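Local coordinates for adhesion G-protein coupled receptor G6 (Danio rerio, PDB 6V55) that probably acts as a cell-surface adhesion receptor in myelination, signalling through G proteins, with a calcium-binding extracellular region, at residues W33-F47 / A79-V93. Numbering follows the deposited sequence.
With NAG (2-acetamido-2-deoxy-beta-D-glucopyranose), chain H; NAG (2-acetamido-2-deoxy-beta-D-glucopyranose), chain E.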
loop_
_atom_site.group_PDB
_atom_site.type_symbol
_atom_site.label_atom_id
_atom_site.label_comp_id
_atom_site.label_asym_id
_atom_site.label_seq_id
_atom_site.Cartn_x
_atom_site.Cartn_y
_atom_site.Cartn_z
ATOM N N TRP A 33 4.688 -1.367 4.457
ATOM C CA TRP A 33 6.060 -0.910 4.323
ATOM C C TRP A 33 6.192 0.433 5.030
ATOM O O TRP A 33 5.686 1.446 4.537
ATOM C CB TRP A 33 6.412 -0.761 2.857
ATOM C CG TRP A 33 6.286 -2.007 2.052
ATOM C CD1 TRP A 33 7.199 -3.011 1.954
ATOM C CD2 TRP A 33 5.213 -2.355 1.173
ATOM N NE1 TRP A 33 6.754 -3.973 1.087
ATOM C CE2 TRP A 33 5.536 -3.592 0.595
ATOM C CE3 TRP A 33 4.007 -1.742 0.824
ATOM C CZ2 TRP A 33 4.705 -4.226 -0.299
ATOM C CZ3 TRP A 33 3.181 -2.383 -0.071
ATOM C CH2 TRP A 33 3.537 -3.600 -0.623
ATOM N N THR A 34 6.872 0.458 6.172
ATOM C CA THR A 34 7.181 1.713 6.852
ATOM C C THR A 34 8.623 2.099 6.528
ATOM O O THR A 34 9.548 1.315 6.735
ATOM C CB THR A 34 6.941 1.584 8.358
ATOM O OG1 THR A 34 5.538 1.722 8.620
ATOM C CG2 THR A 34 7.677 2.654 9.145
ATOM N N ILE A 35 8.814 3.290 5.983
ATOM C CA ILE A 35 10.138 3.769 5.610
ATOM C C ILE A 35 10.567 4.808 6.627
ATOM O O ILE A 35 9.914 5.851 6.759
ATOM C CB ILE A 35 10.144 4.366 4.203
ATOM C CG1 ILE A 35 9.360 3.467 3.244
ATOM C CG2 ILE A 35 11.564 4.560 3.773
ATOM C CD1 ILE A 35 9.044 4.108 1.896
ATOM N N GLN A 36 11.665 4.543 7.339
ATOM C CA GLN A 36 12.117 5.439 8.395
ATOM C C GLN A 36 13.520 5.950 8.115
ATOM O O GLN A 36 14.435 5.168 7.834
ATOM C CB GLN A 36 12.078 4.770 9.758
ATOM C CG GLN A 36 12.185 5.778 10.870
ATOM C CD GLN A 36 11.632 5.259 12.164
ATOM O OE1 GLN A 36 11.153 6.031 13.002
ATOM N NE2 GLN A 36 11.672 3.936 12.335
ATOM N N ALA A 37 13.672 7.262 8.196
ATOM C CA ALA A 37 14.906 8.003 8.058
ATOM C C ALA A 37 15.293 8.610 9.409
ATOM O O ALA A 37 14.438 8.757 10.293
ATOM C CB ALA A 37 14.714 9.104 6.999
ATOM N N PRO A 38 16.599 8.978 9.622
ATOM C CA PRO A 38 16.959 9.712 10.851
ATOM C C PRO A 38 16.423 11.141 10.874
ATOM O O PRO A 38 15.846 11.609 9.883
ATOM C CB PRO A 38 18.492 9.692 10.839
ATOM C CG PRO A 38 18.863 9.443 9.399
ATOM C CD PRO A 38 17.804 8.539 8.886
ATOM N N ALA A 39 16.684 11.861 11.976
ATOM C CA ALA A 39 15.897 13.035 12.369
ATOM C C ALA A 39 16.040 14.238 11.439
ATOM O O ALA A 39 15.161 15.110 11.450
ATOM C CB ALA A 39 16.264 13.456 13.794
ATOM N N GLY A 40 17.086 14.299 10.616
ATOM C CA GLY A 40 17.250 15.454 9.746
ATOM C C GLY A 40 16.899 15.210 8.292
ATOM O O GLY A 40 17.291 15.980 7.407
ATOM N N PHE A 41 16.157 14.135 8.029
ATOM C CA PHE A 41 15.880 13.689 6.672
ATOM C C PHE A 41 14.378 13.508 6.495
ATOM O O PHE A 41 13.637 13.343 7.462
ATOM C CB PHE A 41 16.642 12.388 6.362
ATOM C CG PHE A 41 18.137 12.572 6.281
ATOM C CD1 PHE A 41 18.936 12.485 7.419
ATOM C CD2 PHE A 41 18.742 12.830 5.059
ATOM C CE1 PHE A 41 20.314 12.668 7.335
ATOM C CE2 PHE A 41 20.112 13.035 4.956
ATOM C CZ PHE A 41 20.904 12.945 6.093
ATOM N N ILE A 42 13.920 13.597 5.249
ATOM C CA ILE A 42 12.555 13.228 4.897
ATOM C C ILE A 42 12.616 12.089 3.876
ATOM O O ILE A 42 13.673 11.777 3.332
ATOM C CB ILE A 42 11.731 14.418 4.359
ATOM C CG1 ILE A 42 12.311 14.950 3.048
ATOM C CG2 ILE A 42 11.642 15.521 5.380
ATOM C CD1 ILE A 42 11.328 15.812 2.272
ATOM N N VAL A 43 11.473 11.455 3.629
ATOM C CA VAL A 43 11.401 10.316 2.717
ATOM C C VAL A 43 10.644 10.736 1.461
ATOM O O VAL A 43 9.539 11.291 1.544
ATOM C CB VAL A 43 10.733 9.099 3.383
ATOM C CG1 VAL A 43 10.692 7.934 2.417
ATOM C CG2 VAL A 43 11.456 8.712 4.673
ATOM N N GLN A 44 11.240 10.480 0.301
ATOM C CA GLN A 44 10.596 10.691 -0.986
ATOM C C GLN A 44 10.374 9.347 -1.662
ATOM O O GLN A 44 11.335 8.599 -1.881
ATOM C CB GLN A 44 11.466 11.565 -1.869
ATOM C CG GLN A 44 10.763 12.006 -3.097
ATOM C CD GLN A 44 11.693 12.658 -4.081
ATOM O OE1 GLN A 44 12.784 12.151 -4.368
ATOM N NE2 GLN A 44 11.293 13.825 -4.566
ATOM N N ILE A 45 9.124 9.031 -2.001
ATOM C CA ILE A 45 8.849 7.828 -2.765
ATOM C C ILE A 45 8.545 8.223 -4.199
ATOM O O ILE A 45 8.189 9.360 -4.506
ATOM C CB ILE A 45 7.705 6.963 -2.193
ATOM C CG1 ILE A 45 6.350 7.655 -2.373
ATOM C CG2 ILE A 45 7.963 6.585 -0.744
ATOM C CD1 ILE A 45 5.170 6.771 -2.006
ATOM N N THR A 46 8.701 7.259 -5.095
ATOM C CA THR A 46 8.373 7.425 -6.503
ATOM C C THR A 46 7.801 6.095 -6.966
ATOM O O THR A 46 8.415 5.043 -6.753
ATOM C CB THR A 46 9.611 7.829 -7.329
ATOM O OG1 THR A 46 9.925 9.218 -7.101
ATOM C CG2 THR A 46 9.394 7.593 -8.833
ATOM N N PHE A 47 6.609 6.133 -7.539
ATOM C CA PHE A 47 6.034 4.948 -8.153
ATOM C C PHE A 47 6.684 4.765 -9.516
ATOM O O PHE A 47 6.502 5.590 -10.406
ATOM C CB PHE A 47 4.527 5.100 -8.297
ATOM C CG PHE A 47 3.770 5.108 -6.986
ATOM C CD1 PHE A 47 3.150 3.952 -6.534
ATOM C CD2 PHE A 47 3.657 6.269 -6.226
ATOM C CE1 PHE A 47 2.444 3.940 -5.350
ATOM C CE2 PHE A 47 2.973 6.273 -5.030
ATOM C CZ PHE A 47 2.359 5.105 -4.594
ATOM N N ALA A 79 -1.750 6.519 -9.517
ATOM C CA ALA A 79 -0.539 6.829 -8.777
ATOM C C ALA A 79 0.721 6.603 -9.588
ATOM O O ALA A 79 1.803 6.664 -9.007
ATOM C CB ALA A 79 -0.458 5.992 -7.495
ATOM N N ASN A 80 0.603 6.386 -10.910
ATOM C CA ASN A 80 1.678 5.764 -11.685
ATOM C C ASN A 80 2.889 6.676 -11.867
ATOM O O ASN A 80 4.013 6.273 -11.573
ATOM C CB ASN A 80 1.160 5.305 -13.042
ATOM C CG ASN A 80 2.271 4.823 -13.943
ATOM O OD1 ASN A 80 2.806 3.717 -13.774
ATOM N ND2 ASN A 80 2.640 5.657 -14.903
ATOM N N GLY A 81 2.702 7.894 -12.347
ATOM C CA GLY A 81 3.880 8.736 -12.493
ATOM C C GLY A 81 4.237 9.601 -11.292
ATOM O O GLY A 81 4.916 10.619 -11.450
ATOM N N LEU A 82 3.833 9.204 -10.091
ATOM C CA LEU A 82 3.757 10.116 -8.957
ATOM C C LEU A 82 4.990 10.068 -8.055
ATOM O O LEU A 82 5.655 9.035 -7.920
ATOM C CB LEU A 82 2.513 9.807 -8.131
ATOM C CG LEU A 82 1.295 10.679 -8.441
ATOM C CD1 LEU A 82 0.838 10.553 -9.913
ATOM C CD2 LEU A 82 0.177 10.340 -7.462
ATOM N N THR A 83 5.270 11.209 -7.412
ATOM C CA THR A 83 6.406 11.373 -6.503
ATOM C C THR A 83 5.942 12.129 -5.268
ATOM O O THR A 83 5.592 13.305 -5.361
ATOM C CB THR A 83 7.555 12.140 -7.163
ATOM O OG1 THR A 83 8.019 11.442 -8.331
ATOM C CG2 THR A 83 8.698 12.306 -6.179
ATOM N N LEU A 84 5.943 11.476 -4.112
ATOM C CA LEU A 84 5.371 12.044 -2.901
ATOM C C LEU A 84 6.440 12.173 -1.826
ATOM O O LEU A 84 7.440 11.446 -1.812
ATOM C CB LEU A 84 4.213 11.205 -2.366
ATOM C CG LEU A 84 3.140 10.819 -3.390
ATOM C CD1 LEU A 84 2.027 10.057 -2.705
ATOM C CD2 LEU A 84 2.568 12.027 -4.139
ATOM N N ASN A 85 6.206 13.108 -0.914
ATOM C CA ASN A 85 7.245 13.602 -0.034
ATOM C C ASN A 85 6.708 13.637 1.385
ATOM O O ASN A 85 5.673 14.265 1.641
ATOM C CB ASN A 85 7.714 14.995 -0.501
ATOM C CG ASN A 85 9.161 14.984 -0.934
ATOM O OD1 ASN A 85 9.928 14.193 -0.382
ATOM N ND2 ASN A 85 9.567 15.832 -1.913
ATOM N N SER A 86 7.399 12.953 2.300
ATOM C CA SER A 86 6.999 12.940 3.705
ATOM C C SER A 86 7.314 14.264 4.394
ATOM O O SER A 86 8.332 14.906 4.117
ATOM C CB SER A 86 7.699 11.807 4.452
ATOM O OG SER A 86 9.099 12.033 4.500
ATOM N N THR A 87 6.435 14.660 5.312
ATOM C CA THR A 87 6.635 15.909 6.036
ATOM C C THR A 87 7.590 15.733 7.215
ATOM O O THR A 87 8.360 16.644 7.535
ATOM C CB THR A 87 5.279 16.457 6.484
ATOM O OG1 THR A 87 4.610 15.486 7.290
ATOM C CG2 THR A 87 4.421 16.725 5.263
ATOM N N GLY A 88 7.569 14.576 7.859
ATOM C CA GLY A 88 8.587 14.184 8.812
ATOM C C GLY A 88 9.532 13.155 8.227
ATOM O O GLY A 88 9.743 13.085 7.009
ATOM N N ASN A 89 10.105 12.333 9.092
ATOM C CA ASN A 89 11.093 11.373 8.637
ATOM C C ASN A 89 10.526 9.979 8.414
ATOM O O ASN A 89 11.284 9.078 8.044
ATOM C CB ASN A 89 12.254 11.301 9.626
ATOM C CG ASN A 89 11.800 11.021 11.018
ATOM O OD1 ASN A 89 10.637 11.248 11.362
ATOM N ND2 ASN A 89 12.714 10.538 11.847
ATOM N N VAL A 90 9.227 9.760 8.630
ATOM C CA VAL A 90 8.621 8.451 8.391
ATOM C C VAL A 90 7.572 8.554 7.284
ATOM O O VAL A 90 6.683 9.411 7.331
ATOM C CB VAL A 90 7.999 7.845 9.660
ATOM C CG1 VAL A 90 7.899 6.372 9.483
ATOM C CG2 VAL A 90 8.847 8.135 10.884
ATOM N N MET A 91 7.676 7.665 6.295
ATOM C CA MET A 91 6.660 7.485 5.265
ATOM C C MET A 91 6.185 6.036 5.288
ATOM O O MET A 91 7.005 5.117 5.225
ATOM C CB MET A 91 7.202 7.830 3.879
ATOM C CG MET A 91 6.202 7.569 2.768
ATOM S SD MET A 91 5.357 9.076 2.297
ATOM C CE MET A 91 6.573 9.714 1.171
ATOM N N GLU A 92 4.865 5.830 5.353
ATOM C CA GLU A 92 4.264 4.502 5.408
ATOM C C GLU A 92 3.415 4.275 4.162
ATOM O O GLU A 92 2.598 5.131 3.806
ATOM C CB GLU A 92 3.413 4.350 6.677
ATOM C CG GLU A 92 4.173 4.734 7.942
ATOM C CD GLU A 92 3.467 4.353 9.230
ATOM O OE1 GLU A 92 2.227 4.205 9.244
ATOM O OE2 GLU A 92 4.164 4.197 10.252
ATOM N N VAL A 93 3.612 3.129 3.505
ATOM C CA VAL A 93 2.881 2.732 2.299
ATOM C C VAL A 93 2.115 1.448 2.599
ATOM O O VAL A 93 2.726 0.411 2.877
ATOM C CB VAL A 93 3.820 2.508 1.105
ATOM C CG1 VAL A 93 3.038 1.979 -0.093
ATOM C CG2 VAL A 93 4.530 3.779 0.735
HETATM C C1 NAG H . 8.939 16.860 -2.732
HETATM C C2 NAG H . 10.028 17.452 -3.676
HETATM C C3 NAG H . 9.407 18.493 -4.623
HETATM C C4 NAG H . 8.252 17.877 -5.405
HETATM C C5 NAG H . 7.192 17.353 -4.437
HETATM C C6 NAG H . 6.062 16.646 -5.150
HETATM C C7 NAG H . 12.402 18.053 -3.306
HETATM C C8 NAG H . 13.376 18.697 -2.358
HETATM N N2 NAG H . 11.121 18.034 -2.907
HETATM O O3 NAG H . 10.382 19.017 -5.522
HETATM O O4 NAG H . 7.674 18.836 -6.285
HETATM O O5 NAG H . 7.780 16.394 -3.534
HETATM O O6 NAG H . 4.856 16.672 -4.399
HETATM O O7 NAG H . 12.758 17.585 -4.388
HETATM C C1 NAG E . 2.991 -0.168 10.344
HETATM C C2 NAG E . 2.032 -0.000 11.545
HETATM C C3 NAG E . 2.635 0.955 12.586
HETATM C C4 NAG E . 4.007 0.474 13.037
HETATM C C5 NAG E . 4.932 0.328 11.824
HETATM C C6 NAG E . 6.254 -0.298 12.186
HETATM C C7 NAG E . -0.255 -0.350 10.706
HETATM C C8 NAG E . -1.578 0.300 10.426
HETATM N N2 NAG E . 0.709 0.461 11.151
HETATM O O3 NAG E . 1.769 1.076 13.714
HETATM O O4 NAG E . 4.559 1.398 13.974
HETATM O O5 NAG E . 4.338 -0.535 10.833
HETATM O O6 NAG E . 6.179 -1.717 12.133
HETATM O O7 NAG E . -0.065 -1.554 10.531
#
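Ile35 N donates to Met91 O (2.7 Å) where strand 33-36 runs antiparallel to strand 90-93; Ile45 and Leu84 pair likewise between strands 41-47 and 83-85. Two side chains add to the backbone bonds near the 38-41 turn: Ser86 OG, which chi1 66° sets between its own backbone N and carbonyl carbon, accepts from Val43 N (2.6 Å), and Asn89 ND2 donates to Ala37 O (2.9 Å), with that oxygen 34° out of the amide plane, beside the backbone bond Ala37 N to Asn89 O. The two pairs belong to opposite sheets of the CUB-domain beta-sandwich, and the apolar contacts fill the space between them. Met91 CB lies against Val43 CB (3.8 Å), and the bends at chi2 and chi3 bring CE to Ile45 CG2 (3.9 Å); Ile45 CD1 reaches on to Val93 CG2. Ala79 CB sits over the centre of the Phe47 ring, 4.0 Å from its centroid, and Leu82 O lies at the ring edge. A serine in place of Phe47 would probably leave Ala79 CB without its aromatic cover and open a gap beside Leu82. On the outer face, Thr46 OG1 and Thr83 OG1 share a hydrogen bond (3.2 Å), next to Asn85, whose ND2 carries an N-linked sugar.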